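Local coordinates for protein putative polyketide cyclase (Acidithiobacillus ferrooxidans, PDB 3F9S) that has no proven reaction but is probably a polyketide cyclase of the SnoaL-like type, working from a pocket inside an NTF2-like fold, at residues A[18-23]-A[61-66]; A[39-44]-A[126-131]; A[67-72]-A[93-98]; A[83-88]-A[113-118]. One frame throughout, in Å; residues are numbered along the deposited sequence.

Contact 1. Residues A[18-23]-A[61-66]; sequences EVWSEG and KTLRAA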
# COMPACT_ATOMS: atom_id res chain seq x y z
N GLU A 18 2.95 13.91 -15.15
CA GLU A 18 4.00 14.10 -16.16
C GLU A 18 4.95 12.93 -16.32
O GLU A 18 5.18 12.46 -17.44
CB GLU A 18 4.81 15.36 -15.85
CG GLU A 18 4.02 16.62 -16.00
CD GLU A 18 4.81 17.87 -15.68
OE1 GLU A 18 5.93 17.80 -15.13
OE2 GLU A 18 4.27 18.97 -15.96
N VAL A 19 5.51 12.49 -15.21
CA VAL A 19 6.50 11.43 -15.27
C VAL A 19 5.87 10.05 -15.45
O VAL A 19 6.23 9.33 -16.37
CB VAL A 19 7.40 11.42 -14.02
CG1 VAL A 19 8.37 10.21 -14.04
CG2 VAL A 19 8.15 12.73 -13.91
N TRP A 20 4.91 9.73 -14.60
CA TRP A 20 4.39 8.37 -14.52
C TRP A 20 3.25 8.03 -15.42
O TRP A 20 3.17 6.89 -15.88
CB TRP A 20 4.09 8.02 -13.07
CG TRP A 20 5.37 7.84 -12.37
CD1 TRP A 20 6.03 8.77 -11.64
CD2 TRP A 20 6.23 6.70 -12.48
NE1 TRP A 20 7.23 8.26 -11.23
CE2 TRP A 20 7.38 6.99 -11.73
CE3 TRP A 20 6.12 5.45 -13.10
CZ2 TRP A 20 8.43 6.07 -11.58
CZ3 TRP A 20 7.16 4.55 -12.98
CH2 TRP A 20 8.31 4.87 -12.22
N SER A 21 2.33 8.96 -15.60
CA SER A 21 1.19 8.73 -16.47
C SER A 21 1.50 9.09 -17.91
O SER A 21 1.02 8.41 -18.80
CB SER A 21 -0.05 9.46 -15.98
OG SER A 21 -0.44 9.00 -14.70
N GLU A 22 2.29 10.14 -18.14
CA GLU A 22 2.61 10.62 -19.49
C GLU A 22 3.98 10.22 -20.00
O GLU A 22 4.24 10.36 -21.18
CB GLU A 22 2.44 12.13 -19.57
CG GLU A 22 1.00 12.58 -19.35
CD GLU A 22 0.86 14.06 -19.10
OE1 GLU A 22 1.85 14.83 -19.15
OE2 GLU A 22 -0.28 14.48 -18.83
N GLY A 23 4.83 9.69 -19.13
CA GLY A 23 6.15 9.23 -19.53
C GLY A 23 7.13 10.32 -19.90
O GLY A 23 8.04 10.07 -20.69
N LYS A 61 12.11 4.61 -16.85
CA LYS A 61 12.15 4.05 -18.20
C LYS A 61 11.81 2.56 -18.19
O LYS A 61 11.06 2.11 -19.06
CB LYS A 61 13.50 4.27 -18.86
CG LYS A 61 13.84 5.73 -19.16
CD LYS A 61 15.27 5.81 -19.71
CE LYS A 61 15.88 7.18 -19.58
NZ LYS A 61 17.29 7.18 -20.08
N THR A 62 12.35 1.82 -17.23
CA THR A 62 12.09 0.38 -17.13
C THR A 62 10.65 0.08 -16.79
O THR A 62 10.01 -0.73 -17.46
CB THR A 62 13.01 -0.27 -16.10
OG1 THR A 62 14.30 -0.30 -16.67
CG2 THR A 62 12.62 -1.71 -15.80
N LEU A 63 10.15 0.74 -15.76
CA LEU A 63 8.78 0.53 -15.33
C LEU A 63 7.78 1.02 -16.38
O LEU A 63 6.78 0.35 -16.64
CB LEU A 63 8.53 1.20 -13.99
CG LEU A 63 9.05 0.49 -12.74
CD1 LEU A 63 10.48 0.02 -12.80
CD2 LEU A 63 8.86 1.43 -11.54
N ARG A 64 8.06 2.16 -17.00
CA ARG A 64 7.16 2.69 -18.05
C ARG A 64 7.14 1.75 -19.25
O ARG A 64 6.07 1.49 -19.78
CB ARG A 64 7.50 4.12 -18.47
CG ARG A 64 7.07 5.21 -17.43
CD ARG A 64 5.60 5.61 -17.57
NE ARG A 64 5.35 6.09 -18.93
CZ ARG A 64 4.17 6.30 -19.51
NH1 ARG A 64 3.04 6.06 -18.87
NH2 ARG A 64 4.13 6.74 -20.76
N ALA A 65 8.30 1.22 -19.65
CA ALA A 65 8.39 0.31 -20.79
C ALA A 65 7.53 -0.95 -20.67
O ALA A 65 7.05 -1.46 -21.67
CB ALA A 65 9.84 -0.09 -21.04
N ALA A 66 7.35 -1.46 -19.45
CA ALA A 66 6.50 -2.63 -19.20
C ALA A 66 5.04 -2.40 -19.60
O ALA A 66 4.39 -3.29 -20.15
CB ALA A 66 6.59 -3.03 -17.73

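Contact 2. Residues A[39-44]-A[126-131]; sequences LHDPGD and HWQITD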
# COMPACT_ATOMS: atom_id res chain seq x y z
N LEU A 39 12.62 3.23 -0.49
CA LEU A 39 12.65 2.75 0.89
C LEU A 39 11.98 1.39 1.00
O LEU A 39 12.45 0.55 1.72
CB LEU A 39 11.95 3.73 1.81
CG LEU A 39 12.59 5.11 1.89
CD1 LEU A 39 11.57 6.11 2.45
CD2 LEU A 39 13.85 5.02 2.75
N HIS A 40 10.88 1.22 0.30
CA HIS A 40 10.16 -0.03 0.33
C HIS A 40 9.30 -0.05 -0.91
O HIS A 40 8.62 0.92 -1.21
CB HIS A 40 9.30 -0.06 1.58
CG HIS A 40 8.53 -1.32 1.75
ND1 HIS A 40 9.09 -2.47 2.27
CD2 HIS A 40 7.23 -1.60 1.52
CE1 HIS A 40 8.16 -3.41 2.33
NE2 HIS A 40 7.03 -2.92 1.85
N ASP A 41 9.31 -1.18 -1.61
CA ASP A 41 8.57 -1.30 -2.85
C ASP A 41 8.70 -2.75 -3.29
O ASP A 41 9.58 -3.08 -4.10
CB ASP A 41 9.16 -0.36 -3.91
CG ASP A 41 8.20 -0.07 -5.04
OD1 ASP A 41 7.19 -0.78 -5.24
OD2 ASP A 41 8.54 0.87 -5.77
N PRO A 42 7.87 -3.62 -2.69
CA PRO A 42 7.95 -5.05 -2.92
C PRO A 42 8.16 -5.45 -4.36
O PRO A 42 7.40 -5.04 -5.24
CB PRO A 42 6.62 -5.54 -2.39
CG PRO A 42 6.43 -4.65 -1.19
CD PRO A 42 6.81 -3.31 -1.72
N GLY A 43 9.23 -6.20 -4.59
CA GLY A 43 9.58 -6.69 -5.91
C GLY A 43 10.27 -5.70 -6.83
O GLY A 43 10.70 -6.09 -7.92
N ASP A 44 10.43 -4.45 -6.38
CA ASP A 44 11.04 -3.45 -7.22
C ASP A 44 12.53 -3.77 -7.28
O ASP A 44 13.15 -3.97 -6.24
CB ASP A 44 10.84 -2.04 -6.68
CG ASP A 44 11.19 -1.01 -7.70
OD1 ASP A 44 12.37 -0.66 -7.73
OD2 ASP A 44 10.32 -0.65 -8.53
N HIS A 126 10.43 6.88 -1.69
CA HIS A 126 9.07 6.40 -1.51
C HIS A 126 9.01 5.07 -0.76
O HIS A 126 9.97 4.32 -0.72
CB HIS A 126 8.30 6.31 -2.83
CG HIS A 126 8.74 5.20 -3.72
ND1 HIS A 126 9.58 5.39 -4.79
CD2 HIS A 126 8.42 3.88 -3.73
CE1 HIS A 126 9.77 4.24 -5.41
NE2 HIS A 126 9.09 3.31 -4.77
N TRP A 127 7.86 4.85 -0.13
CA TRP A 127 7.53 3.62 0.57
C TRP A 127 6.22 3.25 -0.09
O TRP A 127 5.23 3.96 0.05
CB TRP A 127 7.37 3.92 2.04
CG TRP A 127 7.42 2.75 2.88
CD1 TRP A 127 8.46 2.36 3.66
CD2 TRP A 127 6.37 1.81 3.10
NE1 TRP A 127 8.12 1.22 4.34
CE2 TRP A 127 6.85 0.86 4.02
CE3 TRP A 127 5.06 1.69 2.63
CZ2 TRP A 127 6.07 -0.20 4.47
CZ3 TRP A 127 4.30 0.61 3.07
CH2 TRP A 127 4.81 -0.32 3.97
N GLN A 128 6.21 2.15 -0.83
CA GLN A 128 5.07 1.81 -1.65
C GLN A 128 4.61 0.38 -1.52
O GLN A 128 5.39 -0.51 -1.25
CB GLN A 128 5.48 2.06 -3.09
CG GLN A 128 4.50 1.64 -4.15
CD GLN A 128 4.86 2.30 -5.43
OE1 GLN A 128 4.50 3.44 -5.63
NE2 GLN A 128 5.64 1.62 -6.28
N ILE A 129 3.30 0.21 -1.66
CA ILE A 129 2.73 -1.13 -1.76
C ILE A 129 1.77 -1.01 -2.93
O ILE A 129 1.04 -0.04 -3.02
CB ILE A 129 1.96 -1.57 -0.50
CG1 ILE A 129 2.80 -1.38 0.75
CG2 ILE A 129 1.48 -3.04 -0.66
CD1 ILE A 129 3.94 -2.32 0.90
N THR A 130 1.75 -2.01 -3.79
CA THR A 130 0.85 -2.04 -4.92
C THR A 130 0.20 -3.41 -4.96
O THR A 130 0.75 -4.38 -4.45
CB THR A 130 1.60 -1.82 -6.24
OG1 THR A 130 2.38 -2.97 -6.51
CG2 THR A 130 2.55 -0.62 -6.18
N ASP A 131 -0.94 -3.48 -5.63
CA ASP A 131 -1.68 -4.73 -5.77
C ASP A 131 -1.10 -5.58 -6.92
O ASP A 131 -1.73 -5.79 -7.96
CB ASP A 131 -3.16 -4.45 -5.99
CG ASP A 131 -3.99 -5.71 -6.04
OD1 ASP A 131 -3.53 -6.76 -5.52
OD2 ASP A 131 -5.10 -5.62 -6.59

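Contact 3. Residues A[67-72]-A[93-98]; sequences FPDQCF and THKEDI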
# COMPACT_ATOMS: atom_id res chain seq x y z
N PHE A 67 4.53 -1.21 -19.29
CA PHE A 67 3.16 -0.80 -19.57
C PHE A 67 3.24 0.65 -20.02
O PHE A 67 2.99 1.55 -19.21
CB PHE A 67 2.35 -0.93 -18.30
CG PHE A 67 2.21 -2.34 -17.83
CD1 PHE A 67 1.23 -3.16 -18.36
CD2 PHE A 67 3.07 -2.85 -16.85
CE1 PHE A 67 1.09 -4.48 -17.93
CE2 PHE A 67 2.94 -4.17 -16.41
CZ PHE A 67 1.94 -4.98 -16.94
N PRO A 68 3.61 0.88 -21.30
CA PRO A 68 3.85 2.23 -21.79
C PRO A 68 2.70 3.22 -21.78
O PRO A 68 2.96 4.42 -21.72
CB PRO A 68 4.41 2.02 -23.20
CG PRO A 68 3.97 0.68 -23.60
CD PRO A 68 3.83 -0.13 -22.35
N ASP A 69 1.45 2.74 -21.78
CA ASP A 69 0.30 3.65 -21.71
C ASP A 69 -0.28 3.71 -20.30
O ASP A 69 -1.40 4.19 -20.12
CB ASP A 69 -0.77 3.24 -22.72
CG ASP A 69 -1.54 2.00 -22.34
OD1 ASP A 69 -1.20 1.30 -21.35
OD2 ASP A 69 -2.53 1.74 -23.04
N GLN A 70 0.48 3.25 -19.30
CA GLN A 70 -0.01 3.24 -17.93
C GLN A 70 -0.40 4.62 -17.45
O GLN A 70 0.22 5.61 -17.82
CB GLN A 70 1.00 2.63 -16.96
CG GLN A 70 2.27 3.41 -16.74
CD GLN A 70 3.28 2.63 -15.94
OE1 GLN A 70 3.31 2.75 -14.72
NE2 GLN A 70 4.04 1.77 -16.59
N CYS A 71 -1.44 4.67 -16.62
CA CYS A 71 -1.95 5.92 -16.13
C CYS A 71 -2.30 5.74 -14.67
O CYS A 71 -2.97 4.78 -14.33
CB CYS A 71 -3.19 6.35 -16.91
SG CYS A 71 -3.63 8.04 -16.50
N PHE A 72 -1.80 6.64 -13.85
CA PHE A 72 -2.08 6.66 -12.42
C PHE A 72 -3.23 7.63 -12.20
O PHE A 72 -3.26 8.70 -12.80
CB PHE A 72 -0.88 7.13 -11.63
CG PHE A 72 0.22 6.13 -11.62
CD1 PHE A 72 1.04 5.97 -12.73
CD2 PHE A 72 0.42 5.32 -10.51
CE1 PHE A 72 2.06 5.02 -12.72
CE2 PHE A 72 1.44 4.39 -10.49
CZ PHE A 72 2.28 4.25 -11.59
N THR A 93 -2.67 -0.97 -20.66
CA THR A 93 -3.02 -1.97 -21.65
C THR A 93 -1.90 -2.99 -21.61
O THR A 93 -0.73 -2.61 -21.53
CB THR A 93 -3.07 -1.36 -23.06
OG1 THR A 93 -3.95 -0.23 -23.05
CG2 THR A 93 -3.56 -2.36 -24.06
N HIS A 94 -2.26 -4.27 -21.68
CA HIS A 94 -1.27 -5.35 -21.70
C HIS A 94 -0.86 -5.52 -23.16
O HIS A 94 -1.33 -6.44 -23.84
CB HIS A 94 -1.88 -6.62 -21.08
CG HIS A 94 -0.95 -7.80 -21.07
ND1 HIS A 94 -1.40 -9.09 -21.19
CD2 HIS A 94 0.40 -7.87 -21.01
CE1 HIS A 94 -0.37 -9.92 -21.16
NE2 HIS A 94 0.73 -9.20 -21.06
N LYS A 95 -0.00 -4.62 -23.64
CA LYS A 95 0.44 -4.60 -25.04
C LYS A 95 1.94 -4.85 -25.30
O LYS A 95 2.35 -4.95 -26.46
CB LYS A 95 -0.05 -3.33 -25.75
CG LYS A 95 0.51 -2.03 -25.23
CD LYS A 95 -0.15 -0.88 -25.98
CE LYS A 95 0.55 0.43 -25.70
NZ LYS A 95 0.59 0.71 -24.25
N GLU A 96 2.73 -4.95 -24.23
CA GLU A 96 4.13 -5.34 -24.31
C GLU A 96 4.22 -6.76 -23.76
O GLU A 96 3.46 -7.13 -22.86
CB GLU A 96 5.03 -4.40 -23.49
CG GLU A 96 5.20 -3.02 -24.11
CD GLU A 96 6.13 -2.97 -25.32
OE1 GLU A 96 6.75 -4.00 -25.69
OE2 GLU A 96 6.24 -1.88 -25.91
N ASP A 97 5.13 -7.55 -24.32
CA ASP A 97 5.39 -8.90 -23.84
C ASP A 97 6.16 -8.80 -22.52
O ASP A 97 7.16 -8.09 -22.44
CB ASP A 97 6.18 -9.74 -24.86
CG ASP A 97 5.41 -10.03 -26.14
OD1 ASP A 97 4.17 -9.88 -26.19
OD2 ASP A 97 6.06 -10.44 -27.13
N ILE A 98 5.64 -9.48 -21.50
CA ILE A 98 6.26 -9.54 -20.16
C ILE A 98 6.54 -11.02 -19.86
O ILE A 98 6.00 -11.89 -20.57
CB ILE A 98 5.39 -8.82 -19.07
CG1 ILE A 98 3.92 -9.25 -19.10
CG2 ILE A 98 5.46 -7.30 -19.26
CD1 ILE A 98 3.09 -8.61 -18.00
O HOH W 1 0.60 -0.42 -21.55

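Contact 4. Residues A[83-88]-A[113-118]; sequences AVVMTW and ATVYYF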
# COMPACT_ATOMS: atom_id res chain seq x y z
N ALA A 83 6.10 14.11 4.49
CA ALA A 83 5.59 13.07 3.62
C ALA A 83 4.20 13.38 3.12
O ALA A 83 3.42 14.08 3.77
CB ALA A 83 5.58 11.74 4.34
N VAL A 84 3.91 12.85 1.94
CA VAL A 84 2.57 12.87 1.39
C VAL A 84 2.34 11.45 0.89
O VAL A 84 3.08 10.96 0.07
CB VAL A 84 2.35 13.86 0.28
CG1 VAL A 84 0.86 13.81 -0.16
CG2 VAL A 84 2.72 15.28 0.76
N VAL A 85 1.32 10.82 1.43
CA VAL A 85 0.92 9.50 0.98
C VAL A 85 -0.08 9.69 -0.14
O VAL A 85 -1.03 10.48 0.00
CB VAL A 85 0.27 8.67 2.08
CG1 VAL A 85 -0.02 7.25 1.53
CG2 VAL A 85 1.15 8.57 3.33
N MSE A 86 0.12 8.99 -1.26
CA MSE A 86 -0.76 9.04 -2.40
C MSE A 86 -1.33 7.64 -2.55
O MSE A 86 -0.57 6.68 -2.60
CB MSE A 86 0.06 9.37 -3.65
CG MSE A 86 -0.75 9.55 -4.89
SE MSE A 86 0.68 9.73 -6.25
CE MSE A 86 1.12 7.99 -6.73
N THR A 87 -2.64 7.54 -2.56
CA THR A 87 -3.31 6.30 -2.90
C THR A 87 -3.72 6.51 -4.33
O THR A 87 -4.05 7.62 -4.74
CB THR A 87 -4.49 5.99 -2.00
OG1 THR A 87 -5.36 7.11 -1.96
CG2 THR A 87 -4.00 5.67 -0.59
N TRP A 88 -3.74 5.42 -5.09
CA TRP A 88 -4.00 5.50 -6.51
C TRP A 88 -4.50 4.22 -7.10
O TRP A 88 -4.31 3.14 -6.54
CB TRP A 88 -2.74 5.93 -7.25
CG TRP A 88 -1.49 5.22 -6.83
CD1 TRP A 88 -0.63 5.63 -5.90
CD2 TRP A 88 -0.96 4.00 -7.35
NE1 TRP A 88 0.40 4.75 -5.75
CE2 TRP A 88 0.23 3.72 -6.64
CE3 TRP A 88 -1.40 3.10 -8.32
CZ2 TRP A 88 1.02 2.62 -6.90
CZ3 TRP A 88 -0.62 1.97 -8.59
CH2 TRP A 88 0.58 1.74 -7.87
N ALA A 113 -0.54 2.36 -2.90
CA ALA A 113 -0.34 3.43 -1.95
C ALA A 113 1.15 3.71 -1.91
O ALA A 113 1.95 2.78 -1.84
CB ALA A 113 -0.90 3.03 -0.62
N THR A 114 1.51 4.98 -1.93
CA THR A 114 2.89 5.37 -1.98
C THR A 114 3.09 6.54 -1.07
O THR A 114 2.45 7.55 -1.27
CB THR A 114 3.24 5.81 -3.38
OG1 THR A 114 2.84 4.78 -4.27
CG2 THR A 114 4.73 6.03 -3.49
N VAL A 115 3.94 6.35 -0.08
CA VAL A 115 4.36 7.43 0.80
C VAL A 115 5.50 8.08 0.04
O VAL A 115 6.48 7.41 -0.32
CB VAL A 115 4.92 6.96 2.13
CG1 VAL A 115 5.24 8.18 2.99
CG2 VAL A 115 3.88 6.04 2.84
N TYR A 116 5.39 9.38 -0.18
CA TYR A 116 6.43 10.15 -0.83
C TYR A 116 7.01 11.05 0.20
O TYR A 116 6.25 11.68 0.91
CB TYR A 116 5.88 11.00 -1.97
CG TYR A 116 5.89 10.26 -3.25
CD1 TYR A 116 7.11 10.02 -3.90
CD2 TYR A 116 4.72 9.78 -3.83
CE1 TYR A 116 7.17 9.34 -5.07
CE2 TYR A 116 4.77 9.08 -5.02
CZ TYR A 116 6.00 8.86 -5.63
OH TYR A 116 6.10 8.20 -6.82
N TYR A 117 8.33 11.05 0.29
CA TYR A 117 9.05 11.89 1.22
C TYR A 117 9.59 13.06 0.44
O TYR A 117 10.09 12.88 -0.68
CB TYR A 117 10.16 11.09 1.87
CG TYR A 117 9.58 10.10 2.82
CD1 TYR A 117 9.20 10.53 4.09
CD2 TYR A 117 9.35 8.76 2.46
CE1 TYR A 117 8.64 9.66 5.00
CE2 TYR A 117 8.77 7.87 3.39
CZ TYR A 117 8.43 8.34 4.64
OH TYR A 117 7.88 7.55 5.62
N PHE A 118 9.56 14.22 1.09
CA PHE A 118 9.94 15.47 0.48
C PHE A 118 11.09 16.15 1.17
O PHE A 118 11.31 15.98 2.36
CB PHE A 118 8.79 16.46 0.54
CG PHE A 118 7.71 16.19 -0.42
CD1 PHE A 118 6.78 15.18 -0.18
CD2 PHE A 118 7.59 16.97 -1.57
CE1 PHE A 118 5.75 14.95 -1.07
CE2 PHE A 118 6.57 16.74 -2.47
CZ PHE A 118 5.65 15.73 -2.21

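Contact 1. Residues A[18-23]-A[61-66]
Arg64, reaching over from helix 53-66, folds its side chain against the end of helix 8-21, where Trp20, Ser21 and Gly23 receive it. The polar part of the contact centres on Arg64 NH1, which gives a weak hydrogen bond to Trp20 O, 3.1 Å long and bent to 130° at the hydrogen. Bends at chi2 (-83°) and chi3 turn the guanidinium group back towards the helix end and leave Arg64 CD 3.2 Å from the same Trp20 O. Van der Waals contact with the backbone adds more. One face of the guanidinium lies over Glu22 C and the N of Gly23, and Arg64 NE comes within 3.3 Å of Gly23 CA. Gly23 is where the chain leaves the helix, with positive phi, and a beta carbon there would run into Arg64 NH2. A glycine therefore serves both the turn and the arginine.

The apolar part is a meeting of Trp20 with Leu63. Leu63 CD2 approaches Trp20 CH2 to 3.5 Å, and Leu63 CB sits in the plane of the indole, at its edge by CZ3. Val19 CG1 rests over one face of this ring, and Trp20 NE1 is spoken for by Tyr56 OH on helix 53-66.

Phe15 on helix 8-21 meets the Trp20 indole nearly at right angles, and a bound glycerol lies about 3 Å from the Trp20 side chain. The two helices thus join beside a probable pocket, while Ser21 OG ties the end of helix 8-21 to Phe72 N at the start of strand 71-80.

Contact 2. Residues A[39-44]-A[126-131]
Leu39 N donates to His126 O at 2.9 Å where strand 36-40 runs parallel to strand 122-130, two neighbours in the curved sheet of the NTF2-like fold. His40 then forms the parallel bridge with Trp127: its N bonds weakly to His126 O, and its O takes Gln128 N at 2.7 Å. With CG anti to the backbone N (chi1 -178°), the His40 ring lies alongside the indole, pointing the same way. The two form an offset stack, His40 ring centroid 4.2 Å from that of the Trp127 six-membered ring and planes 19° apart, while His40 CB makes a CH-pi contact over the five-membered ring. Ile129 CD1 abuts the edge of the imidazole, and His40 NE2 binds Ser111 OG of the second subunit.

The chain next leaves the strand, and the buried Asp41 is gripped from two residues of the other segment. Its OD2 accepts from His126 NE2 at 2.7 Å, a His-carboxylate hydrogen bond in which the acceptor lies near the ring plane but the donor stands above the carboxylate plane. Asp41 OD1 takes Gln128 NE2 at 3.0 Å, the amide turned 87° from the carboxylate. Tyr36 OH bonds His126 ND1 and Arg59 makes a salt bridge to Asp41 OD2. Gln128 NE2 also reaches a bound glycerol, and its OE1 pairs with Thr114 OG1. This polar cluster is consistent with the wall of a ligand pocket. A type II turn starts at Asp41, and Pro42 at its second position sets CD 3.2 Å from Gln128 O.

Contact 3. Residues A[67-72]-A[93-98]
A type I turn, Phe67 to Gln70, meets the loop that leaves strand 83-93, and Asp69 on the turn holds Thr93 by both carboxylate oxygens. Asp69 OD1 offers its syn lone pair to Thr93 N, 2.8 Å away, in a nearly straight bond of 174°. Thr93 OG1 donates to Asp69 OD2; the modelled separation is unusually short and its exact value doubtful. This two-oxygen grip depends on chi1 of Asp69 (74°), which puts CG between the backbone N and the carbonyl carbon.

Water 1 donates to Asp69 OD1 and, at 2.6 Å, to Thr93 O. The water also takes a weak bond from Lys95 NZ, whose direct salt bridge to Asp69 OD1 is long at 3.5 Å. Within the NTF2-like fold this is a surface junction: the turn links helix 53-66 to strand 71-80, an edge strand of the sheet within the chain, and the Asp69 carboxylate pins it to the end of the adjacent strand. With an alanine at Asp69, Thr93 N would probably lose its acceptor and the Lys95 ammonium its nearby countercharge.

Pro68 CG lies 3.4 Å from Lys95 NZ, and Pro68 CD packs 3.7 Å from Glu96 CG. At the start of the turn Phe67 CZ touches the poorly ordered Ile98 CD1, while Thr93 O stands at the edge of the Phe67 ring, 3.8 Å from CD1.

Contact 4. Residues A[83-88]-A[113-118]
Val84 CG2 lies against the ring of Phe118 on the neighbouring strand, 3.6 Å from its CE1, at one end of a pairing whose other end is held by Trp88. Between them strands 83-88 and 113-118 run antiparallel, their directions 157° apart. Val84 pairs with Tyr116 and the selenomethionine Met86 with Thr114 as hydrogen-bonded pairs; the shortest of their four bonds is Met86 N to Thr114 O at 2.7 Å. On the face carrying Val84, Met86, Thr114 and Tyr116, the Met86 and Tyr116 side chains lie side by side, with helix 8-21 packed over them.

The indole of Trp88 meets Thr114 by its edge. NE1 donates to Thr114 OG1 at 2.9 Å, almost straight (164°) and in the ring plane. A chi1 of 45° swings the indole round to that hydroxyl, which it shares with Gln128, while Phe72 meets the indole edge-to-face. A leucine in place of Trp88 would probably leave Thr114 OG1 short of one partner and its link to Gln128 less firmly placed.

On the other face Ala83, Val85 and Thr87 oppose Tyr117, Val115 and Ala113 in non-hydrogen-bonded pairs. Val85 CG2 packs 3.8 Å from Val115 CG2, and Ala83 CB equally close to Tyr117 CE1. The second subunit packs on Val85, Ala113, Val115 and Tyr117, so one face of the sheet makes a dimer interface and the opposite one takes a helix, as in many NTF2-like proteins.

Contacts 2 and 4 share one sheet, their centres about 11 Å apart, with strands 122-130 and 107-118 as neighbours. Trp127 O lies 2.7 Å from Val115 N, and the Gln128-Thr114 side-chain pair joins the Asp41 cluster to Trp88; both contacts also touch the second subunit. Contact 1 sits about 9 Å, centre to centre, from contact 3, whose Phe72 N meets Ser21 OG at 2.9 Å. Phe72 in turn packs on Trp88, although the centres of contacts 3 and 4 are about 22 Å apart. Trp20, Gln128 and Tyr116, from contacts 1, 2 and 4, each lie about 3 Å from bound glycerol, consistent with a pocket between helices and sheet.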